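Local coordinates for ABC transporter substrate binding protein (Ribose) (Agrobacterium vitis, PDB 4WUT), which probably serves as the solute-binding component of an ABC sugar importer, holding a monosaccharide (here beta-D-fucopyranose) in the cleft between its two lobes, at residues I26-K31 against A85-P90; V110-S115 against Q126-T131; Q201-L206 against G227-Q232. All blocks are in the same frame, centred on the assembly; numbering follows the deposited sequence. Where two conformers were deposited one is given.

Contact 1. Residues I26-K31 against A85-P90; sequences IAVIVK and AILLAP. With FCB (beta-D-fucopyranose), chain E.
With CG set beside its own backbone N (chi1 -58°) and the chain fully extended from there on, K31 runs past the end of the neighbouring segment: its CG packs on A89 O at 3.5 Å, and its CE lies 3.6 Å from P90 O. With CG anti to the backbone N (chi1 176°) and chi2 near 62°, L88 brings CD1 back toward the neighbouring strand, 3.8 Å from I29 CG2, the two side chains meeting at a slant. Beneath them the backbones of I26-I29 and A85-L88 pair in parallel. A27 N donates to A85 O and A27 O accepts from L87 N; I29 N then bonds to L87 O at 2.8 Å, and A89 N to I29 O. These are two inner strands of the Rossmann-like alpha/beta lobe of a periplasmic binding protein, where ligands bind at the C-terminal ends of the parallel strands. On the opposite face from I29 and L88, V28 and L87 lie side by side, CG1 of V28 being 4.1 Å from CD2 of L87. Beyond the strands, K31 NZ donates to O3 of beta-D-fucopyranose at 2.8 Å and is also hydrogen-bonded to S115 OG, two bonds that fix the ammonium group at the sugar.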
ATOM      1  N   ILE A  26      -0.605 -17.189 -15.320  1.00 18.82           N
ATOM      2  CA  ILE A  26      -0.627 -16.739 -13.931  1.00 18.92           C
ATOM      3  C   ILE A  26      -1.281 -15.349 -13.909  1.00 21.74           C
ATOM      4  O   ILE A  26      -0.734 -14.408 -14.458  1.00 19.42           O
ATOM      5  CB  ILE A  26       0.788 -16.677 -13.356  1.00 23.06           C
ATOM      6  CG1 ILE A  26       1.382 -18.092 -13.262  1.00 23.33           C
ATOM      7  CG2 ILE A  26       0.777 -16.027 -11.989  1.00 21.46           C
ATOM      8  CD1 ILE A  26       2.793 -18.122 -12.737  1.00 27.80           C
ATOM      9  N   ALA A  27      -2.460 -15.232 -13.311  1.00 15.45           N
ATOM     10  CA  ALA A  27      -3.213 -13.981 -13.345  1.00 16.66           C
ATOM     11  C   ALA A  27      -2.823 -13.107 -12.163  1.00 16.26           C
ATOM     12  O   ALA A  27      -3.057 -13.471 -11.015  1.00 14.72           O
ATOM     13  CB  ALA A  27      -4.720 -14.265 -13.337  1.00 19.08           C
ATOM     14  N   VAL A  28      -2.206 -11.965 -12.457  1.00 12.99           N
ATOM     15  CA  VAL A  28      -1.917 -10.976 -11.438  1.00 14.68           C
ATOM     16  C   VAL A  28      -3.042  -9.955 -11.442  1.00 13.28           C
ATOM     17  O   VAL A  28      -3.323  -9.330 -12.478  1.00 14.25           O
ATOM     18  CB  VAL A  28      -0.580 -10.281 -11.698  1.00 17.46           C
ATOM     19  CG1 VAL A  28      -0.274  -9.303 -10.577  1.00 14.59           C
ATOM     20  CG2 VAL A  28       0.529 -11.312 -11.850  1.00 17.08           C
ATOM     21  N   ILE A  29      -3.689  -9.822 -10.292  1.00 10.42           N
ATOM     22  CA  ILE A  29      -4.854  -8.965 -10.143  1.00  9.80           C
ATOM     23  C   ILE A  29      -4.622  -7.991  -8.998  1.00 13.35           C
ATOM     24  O   ILE A  29      -4.456  -8.393  -7.829  1.00 11.06           O
ATOM     25  CB  ILE A  29      -6.144  -9.803  -9.911  1.00  9.94           C
ATOM     26  CG1 ILE A  29      -6.410 -10.701 -11.115  1.00 11.46           C
ATOM     27  CG2 ILE A  29      -7.348  -8.877  -9.625  1.00 11.79           C
ATOM     28  CD1 ILE A  29      -7.509 -11.735 -10.895  1.00 12.76           C
ATOM     29  N   VAL A  30      -4.567  -6.706  -9.332  1.00 12.18           N
ATOM     30  CA  VAL A  30      -4.249  -5.684  -8.356  1.00 11.16           C
ATOM     31  C   VAL A  30      -5.393  -4.696  -8.190  1.00  8.42           C
ATOM     32  O   VAL A  30      -6.418  -4.823  -8.859  1.00 10.49           O
ATOM     33  CB  VAL A  30      -2.939  -4.941  -8.714  1.00 12.64           C
ATOM     34  CG1 VAL A  30      -1.745  -5.917  -8.673  1.00 16.17           C
ATOM     35  CG2 VAL A  30      -3.034  -4.254 -10.050  1.00 13.59           C
ATOM     36  N   LYS A  31      -5.257  -3.723  -7.285  1.00 10.94           N
ATOM     37  CA  LYS A  31      -6.392  -2.877  -6.962  1.00  9.67           C
ATOM     38  C   LYS A  31      -6.763  -1.876  -8.056  1.00  8.44           C
ATOM     39  O   LYS A  31      -7.904  -1.478  -8.153  1.00 11.41           O
ATOM     40  CB  LYS A  31      -6.171  -2.111  -5.667  1.00 10.80           C
ATOM     41  CG  LYS A  31      -5.902  -2.983  -4.426  1.00 10.02           C
ATOM     42  CD  LYS A  31      -5.793  -2.097  -3.196  1.00  8.37           C
ATOM     43  CE  LYS A  31      -5.298  -2.823  -1.956  1.00  9.76           C
ATOM     44  NZ  LYS A  31      -5.231  -1.873  -0.824  1.00 11.98           N
ATOM     45  N   ALA A  85      -2.748 -20.088 -11.731  1.00 14.87           N
ATOM     46  CA  ALA A  85      -2.496 -19.483 -10.411  1.00 13.90           C
ATOM     47  C   ALA A  85      -2.915 -18.021 -10.406  1.00 13.73           C
ATOM     48  O   ALA A  85      -3.044 -17.403 -11.456  1.00 13.97           O
ATOM     49  CB  ALA A  85      -1.012 -19.580 -10.042  1.00 16.72           C
ATOM     50  N   ILE A  86      -3.093 -17.487  -9.214  1.00 12.51           N
ATOM     51  CA  ILE A  86      -3.549 -16.119  -9.034  1.00 11.86           C
ATOM     52  C   ILE A  86      -2.679 -15.420  -8.006  1.00 13.88           C
ATOM     53  O   ILE A  86      -2.448 -15.933  -6.911  1.00 13.00           O
ATOM     54  CB  ILE A  86      -5.020 -16.069  -8.563  1.00 11.50           C
ATOM     55  CG1 ILE A  86      -5.926 -16.692  -9.626  1.00 13.62           C
ATOM     56  CG2 ILE A  86      -5.420 -14.617  -8.188  1.00 11.33           C
ATOM     57  CD1 ILE A  86      -7.356 -16.896  -9.174  1.00 14.07           C
ATOM     58  N   LEU A  87      -2.167 -14.260  -8.386  1.00 12.77           N
ATOM     59  CA  LEU A  87      -1.483 -13.354  -7.475  1.00 11.67           C
ATOM     60  C   LEU A  87      -2.426 -12.186  -7.278  1.00 10.14           C
ATOM     61  O   LEU A  87      -2.696 -11.455  -8.240  1.00 12.67           O
ATOM     62  CB  LEU A  87      -0.176 -12.848  -8.084  1.00 13.37           C
ATOM     63  CG  LEU A  87       0.744 -12.034  -7.166  1.00 12.61           C
ATOM     64  CD1 LEU A  87       1.166 -12.898  -5.965  1.00 13.66           C
ATOM     65  CD2 LEU A  87       1.946 -11.483  -7.877  1.00 14.48           C
ATOM     66  N   LEU A  88      -2.922 -12.001  -6.054  1.00  9.72           N
ATOM     67  CA  LEU A  88      -4.013 -11.055  -5.795  1.00  8.15           C
ATOM     68  C   LEU A  88      -3.648 -10.053  -4.710  1.00 10.31           C
ATOM     69  O   LEU A  88      -3.196 -10.457  -3.633  1.00  9.61           O
ATOM     70  CB  LEU A  88      -5.259 -11.812  -5.338  1.00  9.47           C
ATOM     71  CG  LEU A  88      -6.470 -10.967  -4.923  1.00  7.99           C
ATOM     72  CD1 LEU A  88      -7.019 -10.115  -6.080  1.00 10.21           C
ATOM     73  CD2 LEU A  88      -7.545 -11.888  -4.367  1.00  7.87           C
ATOM     74  N   ALA A  89      -3.837  -8.762  -4.995  1.00  9.75           N
ATOM     75  CA  ALA A  89      -3.829  -7.711  -3.980  1.00  7.71           C
ATOM     76  C   ALA A  89      -5.286  -7.308  -3.753  1.00  7.48           C
ATOM     77  O   ALA A  89      -5.843  -6.494  -4.512  1.00  7.34           O
ATOM     78  CB  ALA A  89      -3.022  -6.512  -4.421  1.00  8.70           C
ATOM     79  N   PRO A  90      -5.925  -7.898  -2.748  1.00  8.46           N
ATOM     80  CA  PRO A  90      -7.382  -7.751  -2.637  1.00  7.49           C
ATOM     81  C   PRO A  90      -7.768  -6.353  -2.217  1.00  7.53           C
ATOM     82  O   PRO A  90      -7.186  -5.809  -1.276  1.00  8.89           O
ATOM     83  CB  PRO A  90      -7.768  -8.762  -1.552  1.00  7.94           C
ATOM     84  CG  PRO A  90      -6.534  -8.938  -0.769  1.00  9.22           C
ATOM     85  CD  PRO A  90      -5.398  -8.833  -1.740  1.00  9.47           C
TER
HETATM   86  C1  FCB E 404       0.126   1.387  -1.200  1.00  6.39           C
HETATM   87  C2  FCB E 404      -0.814   0.397  -0.527  1.00 12.22           C
HETATM   88  C3  FCB E 404      -1.616  -0.304  -1.481  1.00 13.19           C
HETATM   89  C4  FCB E 404      -2.346   0.691  -2.422  1.00 13.17           C
HETATM   90  C5  FCB E 404      -1.234   1.623  -2.978  1.00 12.00           C
HETATM   91  C6  FCB E 404      -1.796   2.697  -3.954  1.00 13.06           C
HETATM   92  O1  FCB E 404       0.585   2.184  -0.213  1.00 10.01           O
HETATM   93  O2  FCB E 404       0.035  -0.556   0.172  1.00 11.33           O
HETATM   94  O3  FCB E 404      -2.569  -1.092  -0.721  1.00 13.33           O
HETATM   95  O4  FCB E 404      -3.386   1.418  -1.720  1.00 15.67           O
HETATM   96  O5  FCB E 404      -0.641   2.307  -1.963  1.00 14.30           O

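Contact 2. Residues V110-S115 against Q126-T131; sequences VVIIDS and QAFLAT. With FCB (beta-D-fucopyranose), chain E.
The strands in V110-S115 and Q126-T131 run parallel, their local axes 4.7 Å apart at closest and inclined at 21°, and are joined by I112 N to A127 O, L129 N to I112 O and D114 N to L129 O. They are consecutive strands of the alpha/beta lobe of a periplasmic binding protein, but the ten residues between the two segments contain no helix. At the start of the pair, the bent side chain of Q126 folds back and its OE1 accepts from V110 N at 3.0 Å, while Q126 N donates to V110 O; the glutamine thus holds both polar backbone atoms of V110.

The ring of F128 slants across I112, its CD1 lying 3.6 Å from I112 CG2, with the carbonyl of I112 at the ring edge. On the other face V111 CG1 presses against L129 CD1 at 3.4 Å, closer than usual van der Waals contact.

Past the last strand residue D114 turns into the binding cleft. Its CG, anti to the backbone N (chi1 175°), directs the carboxylate at the sugar. Water 1 lies between D114 O and T131 N, accepting from the latter and probably donating to the former, and links the loops that follow the two strands. Both carboxylate oxygens take a sugar hydroxyl: O2 of beta-D-fucopyranose donates to OD1 at 2.6 Å and O3 to OD2 at a very short 2.5 Å, while S115 OG reaches OD2 from above the carboxylate plane.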
ATOM      1  N   VAL A 110      -3.219 -19.614  -4.824  1.00 13.03           N
ATOM      2  CA  VAL A 110      -3.417 -18.186  -4.663  1.00 12.95           C
ATOM      3  C   VAL A 110      -2.364 -17.655  -3.686  1.00 14.22           C
ATOM      4  O   VAL A 110      -2.155 -18.211  -2.611  1.00 14.19           O
ATOM      5  CB  VAL A 110      -4.819 -17.860  -4.118  1.00 13.16           C
ATOM      6  CG1 VAL A 110      -4.935 -16.378  -3.804  1.00 12.76           C
ATOM      7  CG2 VAL A 110      -5.917 -18.273  -5.120  1.00 15.21           C
ATOM      8  N   VAL A 111      -1.678 -16.593  -4.084  1.00 11.52           N
ATOM      9  CA  VAL A 111      -0.803 -15.874  -3.177  1.00 11.44           C
ATOM     10  C   VAL A 111      -1.359 -14.454  -3.074  1.00 10.21           C
ATOM     11  O   VAL A 111      -1.758 -13.866  -4.077  1.00 12.71           O
ATOM     12  CB  VAL A 111       0.635 -15.892  -3.690  1.00 11.65           C
ATOM     13  CG1 VAL A 111       1.509 -14.917  -2.913  1.00 15.38           C
ATOM     14  CG2 VAL A 111       1.182 -17.307  -3.614  1.00 13.63           C
ATOM     15  N   ILE A 112      -1.434 -13.951  -1.843  1.00 10.02           N
ATOM     16  CA  ILE A 112      -1.923 -12.612  -1.540  1.00  9.25           C
ATOM     17  C   ILE A 112      -0.760 -11.656  -1.329  1.00 10.17           C
ATOM     18  O   ILE A 112       0.215 -11.987  -0.619  1.00 12.14           O
ATOM     19  CB  ILE A 112      -2.822 -12.628  -0.286  1.00  8.94           C
ATOM     20  CG1 ILE A 112      -3.972 -13.636  -0.468  1.00 10.32           C
ATOM     21  CG2 ILE A 112      -3.333 -11.246   0.053  1.00 10.56           C
ATOM     22  CD1 ILE A 112      -4.957 -13.295  -1.552  1.00 11.50           C
ATOM     23  N   ILE A 113      -0.830 -10.492  -1.972  1.00 10.03           N
ATOM     24  CA  ILE A 113       0.167  -9.454  -1.762  1.00  9.27           C
ATOM     25  C   ILE A 113      -0.457  -8.169  -1.240  1.00  8.59           C
ATOM     26  O   ILE A 113      -1.640  -7.884  -1.502  1.00  9.29           O
ATOM     27  CB  ILE A 113       0.985  -9.171  -3.029  1.00 11.98           C
ATOM     28  CG1 ILE A 113       0.056  -8.857  -4.204  1.00 10.50           C
ATOM     29  CG2 ILE A 113       1.917 -10.335  -3.333  1.00 12.74           C
ATOM     30  CD1 ILE A 113       0.755  -8.182  -5.357  1.00 14.04           C
ATOM     31  N   ASP A 114       0.328  -7.456  -0.434  1.00  9.22           N
ATOM     32  CA  ASP A 114       0.086  -6.061  -0.066  1.00 10.48           C
ATOM     33  C   ASP A 114      -0.992  -5.834   0.985  1.00 10.74           C
ATOM     34  O   ASP A 114      -0.757  -5.165   1.996  1.00 11.26           O
ATOM     35  CB  ASP A 114      -0.225  -5.204  -1.292  1.00 10.87           C
ATOM     36  CG  ASP A 114      -0.582  -3.802  -0.914  1.00 11.51           C
ATOM     37  OD1 ASP A 114       0.341  -3.030  -0.557  1.00 12.65           O
ATOM     38  OD2 ASP A 114      -1.792  -3.447  -0.922  1.00 11.47           O
ATOM     39  N   SER A 115      -2.181  -6.377   0.741  1.00  9.38           N
ATOM     40  CA  SER A 115      -3.349  -6.091   1.562  1.00 11.08           C
ATOM     41  C   SER A 115      -3.939  -7.412   2.019  1.00 11.53           C
ATOM     42  O   SER A 115      -4.195  -8.305   1.213  1.00 10.37           O
ATOM     43  CB  SER A 115      -4.395  -5.339   0.747  1.00 10.54           C
ATOM     44  OG  SER A 115      -4.063  -3.984   0.634  1.00 16.82           O
ATOM     45  N   GLN A 126      -1.999 -19.616  -0.033  1.00 13.32           N
ATOM     46  CA  GLN A 126      -0.819 -20.303   0.469  1.00 14.24           C
ATOM     47  C   GLN A 126       0.326 -19.411   0.933  1.00 14.13           C
ATOM     48  O   GLN A 126       1.235 -19.890   1.586  1.00 18.31           O
ATOM     49  CB  GLN A 126      -0.305 -21.335  -0.543  1.00 15.15           C
ATOM     50  CG  GLN A 126      -1.275 -22.445  -0.828  1.00 16.02           C
ATOM     51  CD  GLN A 126      -2.341 -22.053  -1.822  1.00 17.03           C
ATOM     52  OE1 GLN A 126      -2.034 -21.484  -2.859  1.00 17.02           O
ATOM     53  NE2 GLN A 126      -3.603 -22.334  -1.507  1.00 16.82           N
ATOM     54  N   ALA A 127       0.300 -18.133   0.581  1.00 14.47           N
ATOM     55  CA  ALA A 127       1.276 -17.202   1.116  1.00 13.55           C
ATOM     56  C   ALA A 127       0.716 -15.786   1.083  1.00 12.46           C
ATOM     57  O   ALA A 127      -0.182 -15.486   0.318  1.00 14.02           O
ATOM     58  CB  ALA A 127       2.603 -17.294   0.344  1.00 13.48           C
ATOM     59  N   PHE A 128       1.278 -14.953   1.956  1.00 12.10           N
ATOM     60  CA  PHE A 128       0.930 -13.549   2.061  1.00 12.71           C
ATOM     61  C   PHE A 128       2.211 -12.744   2.191  1.00 11.45           C
ATOM     62  O   PHE A 128       2.944 -12.899   3.178  1.00 14.38           O
ATOM     63  CB  PHE A 128       0.028 -13.324   3.283  1.00 12.22           C
ATOM     64  CG  PHE A 128      -0.325 -11.885   3.530  1.00 11.85           C
ATOM     65  CD1 PHE A 128      -0.786 -11.077   2.521  1.00 13.83           C
ATOM     66  CD2 PHE A 128      -0.222 -11.358   4.803  1.00 18.43           C
ATOM     67  CE1 PHE A 128      -1.114  -9.755   2.766  1.00 12.22           C
ATOM     68  CE2 PHE A 128      -0.540 -10.037   5.058  1.00 18.33           C
ATOM     69  CZ  PHE A 128      -0.992  -9.237   4.047  1.00 17.25           C
ATOM     70  N   LEU A 129       2.461 -11.910   1.173  1.00 14.73           N
ATOM     71  CA  LEU A 129       3.663 -11.077   1.106  1.00 12.79           C
ATOM     72  C   LEU A 129       3.257  -9.624   1.221  1.00 10.81           C
ATOM     73  O   LEU A 129       2.485  -9.133   0.402  1.00 11.78           O
ATOM     74  CB  LEU A 129       4.376 -11.246  -0.239  1.00 14.68           C
ATOM     75  CG  LEU A 129       4.992 -12.577  -0.643  1.00 17.41           C
ATOM     76  CD1 LEU A 129       3.934 -13.595  -1.001  1.00 24.57           C
ATOM     77  CD2 LEU A 129       5.936 -12.376  -1.816  1.00 26.77           C
ATOM     78  N   ALA A 130       3.752  -8.931   2.223  1.00 10.67           N
ATOM     79  CA  ALA A 130       3.316  -7.569   2.477  1.00 10.73           C
ATOM     80  C   ALA A 130       4.217  -6.877   3.478  1.00 12.38           C
ATOM     81  O   ALA A 130       4.989  -7.514   4.223  1.00 12.63           O
ATOM     82  CB  ALA A 130       1.860  -7.563   2.991  1.00 12.42           C
ATOM     83  N   THR A 131       4.120  -5.558   3.494  1.00 11.60           N
ATOM     84  CA  THR A 131       4.634  -4.763   4.605  1.00 11.92           C
ATOM     85  C   THR A 131       4.002  -5.223   5.925  1.00 12.93           C
ATOM     86  O   THR A 131       2.835  -5.597   5.960  1.00 12.79           O
ATOM     87  CB  THR A 131       4.309  -3.282   4.387  1.00 14.10           C
ATOM     88  OG1 THR A 131       4.891  -2.858   3.158  1.00 12.83           O
ATOM     89  CG2 THR A 131       4.803  -2.393   5.523  1.00 15.15           C
TER
HETATM   90  C1  FCB E 404       0.126   1.387  -1.200  1.00  6.39           C
HETATM   91  C2  FCB E 404      -0.814   0.397  -0.527  1.00 12.22           C
HETATM   92  C3  FCB E 404      -1.616  -0.304  -1.481  1.00 13.19           C
HETATM   93  C4  FCB E 404      -2.346   0.691  -2.422  1.00 13.17           C
HETATM   94  C5  FCB E 404      -1.234   1.623  -2.978  1.00 12.00           C
HETATM   95  C6  FCB E 404      -1.796   2.697  -3.954  1.00 13.06           C
HETATM   96  O1  FCB E 404       0.585   2.184  -0.213  1.00 10.01           O
HETATM   97  O2  FCB E 404       0.035  -0.556   0.172  1.00 11.33           O
HETATM   98  O3  FCB E 404      -2.569  -1.092  -0.721  1.00 13.33           O
HETATM   99  O4  FCB E 404      -3.386   1.418  -1.720  1.00 15.67           O
HETATM  100  O5  FCB E 404      -0.641   2.307  -1.963  1.00 14.30           O
HETATM  101  O   HOH W   1       1.685  -3.809   2.340  1.00 10.96           O

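Contact 3. Residues Q201-L206 against G227-Q232; sequences QTTDVL and GRAIKQ. With CA (calcium ion), chain F.
A229 presses its methyl group against T202, where the two helices come closest in side-chain terms: A229 CB lies 3.4 Å from T202 CG2 and 3.5 Å from T202 CB, both tighter than usual van der Waals contact. Helices 195-208 and 220-232 pack here on the same side of the sheet in the second alpha/beta lobe of the periplasmic binding protein fold, their local axes 8.5 Å apart and inclined at 46°. The small alanine side chain lets the backbones come near, with the CA atoms of T203 and A229 only 5.3 Å apart.

In T202, OG1 sits beside the backbone N (chi1 -61°), where it bonds to A198 O within its own helix, and CG2 is thereby anti to that N and turned toward A229. Below this, toward the sheet, T202 and I230 both touch I215 of strand 214-217. One turn further along, L206 adds a less intimate layer: its CD1 lies 4.2 Å from I230 CG1 and also approaches the backbone of A229 and I230.

The partly exposed side is looser and polar. T203 OG1 lies beside the A229 methyl but makes no direct bond to the other helix; it is hydrogen-bonded to L199 O, and water 2 bridges the helices by donating to T203 OG1 at 2.7 Å and to A229 O.

Farther round helix 195-208, D204 stands well away from helix 220-232 and binds a calcium ion instead, together with N200 one turn earlier and water 3. The carboxylate grips the metal with both oxygens, OD1 of D204 at 2.4 Å from the calcium ion and OD2 at 2.5 Å.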
ATOM      1  N   GLN A 201      -9.389  17.167   0.104  1.00  9.51           N
ATOM      2  CA  GLN A 201      -9.535  16.915   1.528  1.00 10.68           C
ATOM      3  C   GLN A 201      -8.430  17.565   2.344  1.00 11.18           C
ATOM      4  O   GLN A 201      -8.691  18.087   3.408  1.00  9.56           O
ATOM      5  CB  GLN A 201      -9.595  15.408   1.813  1.00  8.56           C
ATOM      6  CG  GLN A 201     -10.842  14.777   1.304  1.00  7.59           C
ATOM      7  CD  GLN A 201     -10.807  13.257   1.361  1.00 11.10           C
ATOM      8  OE1 GLN A 201      -9.750  12.629   1.297  1.00 12.11           O
ATOM      9  NE2 GLN A 201     -11.980  12.665   1.441  1.00 13.06           N
ATOM     10  N   THR A 202      -7.206  17.514   1.854  1.00  9.15           N
ATOM     11  CA  THR A 202      -6.109  18.200   2.526  1.00  7.40           C
ATOM     12  C   THR A 202      -6.256  19.713   2.525  1.00  9.54           C
ATOM     13  O   THR A 202      -6.062  20.380   3.534  1.00  8.31           O
ATOM     14  CB  THR A 202      -4.768  17.806   1.910  1.00  7.46           C
ATOM     15  OG1 THR A 202      -4.580  16.395   2.073  1.00  8.89           O
ATOM     16  CG2 THR A 202      -3.653  18.479   2.647  1.00  8.20           C
ATOM     17  N   THR A 203      -6.643  20.282   1.386  1.00  7.70           N
ATOM     18  CA  THR A 203      -6.886  21.708   1.330  1.00  8.99           C
ATOM     19  C   THR A 203      -7.919  22.123   2.392  1.00  7.95           C
ATOM     20  O   THR A 203      -7.746  23.093   3.129  1.00  9.81           O
ATOM     21  CB  THR A 203      -7.364  22.098  -0.067  1.00 12.61           C
ATOM     22  OG1 THR A 203      -6.289  21.889  -0.999  1.00 11.56           O
ATOM     23  CG2 THR A 203      -7.795  23.572  -0.117  1.00 11.20           C
ATOM     24  N   ASP A 204      -8.940  21.293   2.539  1.00  7.84           N
ATOM     25  CA  ASP A 204     -10.004  21.557   3.460  1.00  8.56           C
ATOM     26  C   ASP A 204      -9.572  21.397   4.921  1.00  7.96           C
ATOM     27  O   ASP A 204      -9.951  22.210   5.739  1.00  9.86           O
ATOM     28  CB  ASP A 204     -11.215  20.693   3.106  1.00  8.17           C
ATOM     29  CG  ASP A 204     -11.864  21.113   1.771  1.00 11.37           C
ATOM     30  OD1 ASP A 204     -11.611  22.238   1.278  1.00 10.94           O
ATOM     31  OD2 ASP A 204     -12.633  20.304   1.217  1.00 10.88           O
ATOM     32  N   VAL A 205      -8.780  20.373   5.219  0.74  8.69           N
ATOM     33  CA  VAL A 205      -8.272  20.172   6.572  0.74  8.83           C
ATOM     34  C   VAL A 205      -7.344  21.301   6.999  0.74  8.79           C
ATOM     35  O   VAL A 205      -7.387  21.742   8.143  0.74  9.44           O
ATOM     36  CB  VAL A 205      -7.621  18.807   6.725  0.74  9.17           C
ATOM     37  CG1 VAL A 205      -7.088  18.643   8.147  0.74 20.42           C
ATOM     38  CG2 VAL A 205      -8.593  17.736   6.449  0.74 21.48           C
ATOM     39  N   LEU A 206      -6.541  21.790   6.073  1.00  8.96           N
ATOM     40  CA  LEU A 206      -5.654  22.900   6.344  1.00  8.24           C
ATOM     41  C   LEU A 206      -6.443  24.177   6.619  1.00  9.02           C
ATOM     42  O   LEU A 206      -6.101  24.949   7.536  1.00 10.82           O
ATOM     43  CB  LEU A 206      -4.651  23.134   5.209  1.00  9.31           C
ATOM     44  CG  LEU A 206      -3.618  22.030   4.969  1.00 10.07           C
ATOM     45  CD1 LEU A 206      -2.882  22.265   3.666  1.00 14.19           C
ATOM     46  CD2 LEU A 206      -2.629  21.851   6.131  1.00 12.25           C
ATOM     47  N   GLY A 227       0.683  16.472  -0.451  1.00  8.95           N
ATOM     48  CA  GLY A 227       1.817  17.339  -0.664  1.00  8.83           C
ATOM     49  C   GLY A 227       1.455  18.493  -1.567  1.00 11.52           C
ATOM     50  O   GLY A 227       1.827  19.642  -1.320  1.00 12.16           O
ATOM     51  N   ARG A 228       0.692  18.202  -2.610  1.00 12.05           N
ATOM     52  CA  ARG A 228       0.319  19.249  -3.556  1.00 12.06           C
ATOM     53  C   ARG A 228      -0.563  20.291  -2.878  1.00 11.64           C
ATOM     54  O   ARG A 228      -0.411  21.486  -3.127  1.00 12.08           O
ATOM     55  CB  ARG A 228      -0.389  18.651  -4.766  1.00 10.08           C
ATOM     56  CG  ARG A 228       0.507  17.810  -5.616  1.00 12.35           C
ATOM     57  CD  ARG A 228      -0.166  17.332  -6.884  1.00 18.84           C
ATOM     58  NE  ARG A 228       0.752  16.505  -7.654  1.00 20.09           N
ATOM     59  CZ  ARG A 228       0.429  15.855  -8.764  1.00 24.89           C
ATOM     60  NH1 ARG A 228      -0.798  15.962  -9.255  1.00 30.23           N
ATOM     61  NH2 ARG A 228       1.337  15.111  -9.383  1.00 25.15           N
ATOM     62  N   ALA A 229      -1.476  19.846  -2.021  1.00  8.96           N
ATOM     63  CA  ALA A 229      -2.325  20.757  -1.250  1.00  9.96           C
ATOM     64  C   ALA A 229      -1.528  21.665  -0.330  1.00  9.04           C
ATOM     65  O   ALA A 229      -1.806  22.859  -0.234  1.00 11.74           O
ATOM     66  CB  ALA A 229      -3.364  19.979  -0.440  1.00 10.74           C
ATOM     67  N   ILE A 230      -0.555  21.085   0.376  1.00 10.49           N
ATOM     68  CA  ILE A 230       0.282  21.861   1.276  1.00 10.68           C
ATOM     69  C   ILE A 230       1.037  22.957   0.513  1.00 11.92           C
ATOM     70  O   ILE A 230       1.094  24.116   0.927  1.00 11.45           O
ATOM     71  CB  ILE A 230       1.278  20.929   1.979  1.00 10.20           C
ATOM     72  CG1 ILE A 230       0.545  20.001   2.954  1.00 11.80           C
ATOM     73  CG2 ILE A 230       2.334  21.714   2.700  1.00 11.51           C
ATOM     74  CD1 ILE A 230       1.383  18.873   3.445  1.00 11.97           C
ATOM     75  N   LYS A 231       1.598  22.582  -0.625  1.00 10.93           N
ATOM     76  CA  LYS A 231       2.354  23.518  -1.435  1.00 15.40           C
ATOM     77  C   LYS A 231       1.441  24.626  -1.912  1.00 13.49           C
ATOM     78  O   LYS A 231       1.774  25.806  -1.827  1.00 15.93           O
ATOM     79  CB  LYS A 231       2.969  22.795  -2.620  1.00 20.77           C
ATOM     80  CG  LYS A 231       4.205  22.013  -2.279  1.00 24.70           C
ATOM     81  CD  LYS A 231       4.905  21.515  -3.530  1.00 31.94           C
ATOM     82  CE  LYS A 231       5.284  22.651  -4.432  1.00 35.39           C
ATOM     83  NZ  LYS A 231       6.023  23.726  -3.706  1.00 42.15           N
ATOM     84  N   GLN A 232       0.276  24.239  -2.432  1.00 14.58           N
ATOM     85  CA  GLN A 232      -0.671  25.220  -2.967  1.00 15.84           C
ATOM     86  C   GLN A 232      -1.207  26.187  -1.897  1.00 11.83           C
ATOM     87  O   GLN A 232      -1.525  27.348  -2.195  1.00 16.53           O
ATOM     88  CB  GLN A 232      -1.823  24.489  -3.642  1.00 18.91           C
ATOM     89  CG  GLN A 232      -1.407  23.874  -4.973  1.00 29.70           C
ATOM     90  CD  GLN A 232      -2.519  23.108  -5.694  1.00 34.73           C
ATOM     91  OE1 GLN A 232      -3.720  23.327  -5.463  1.00 32.94           O
ATOM     92  NE2 GLN A 232      -2.113  22.204  -6.579  1.00 33.72           N
TER
HETATM   93 CA    CA F 405     -13.009  21.888  -0.653  1.00 10.59          CA
HETATM   94  O   HOH W   2      -4.330  23.744  -0.916  1.00 21.99           O
HETATM   95  O   HOH W   3     -11.468  23.678  -1.333  1.00 15.03           O

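Contacts 1 and 2 lie side by side in one lobe, their centres 10 Å apart, and follow each other along the chain. Strands 85-88 and 110-113 are sheet neighbours, probably hydrogen-bonded through L88 N to V111 O and I113 N to L88 O, so the two contacts form a continuous run of four parallel strands, 25-29, 85-88, 110-113 and 127-130, whose C-terminal ends deliver K31 and D114 to the same sugar. Contact 3 comes last in sequence, on the opposite side of the chain's centre, about 33 Å from each of the others between centres. It joins two helices of the other lobe, which supplies R169, N219 and D245 to the sugar from across the cleft.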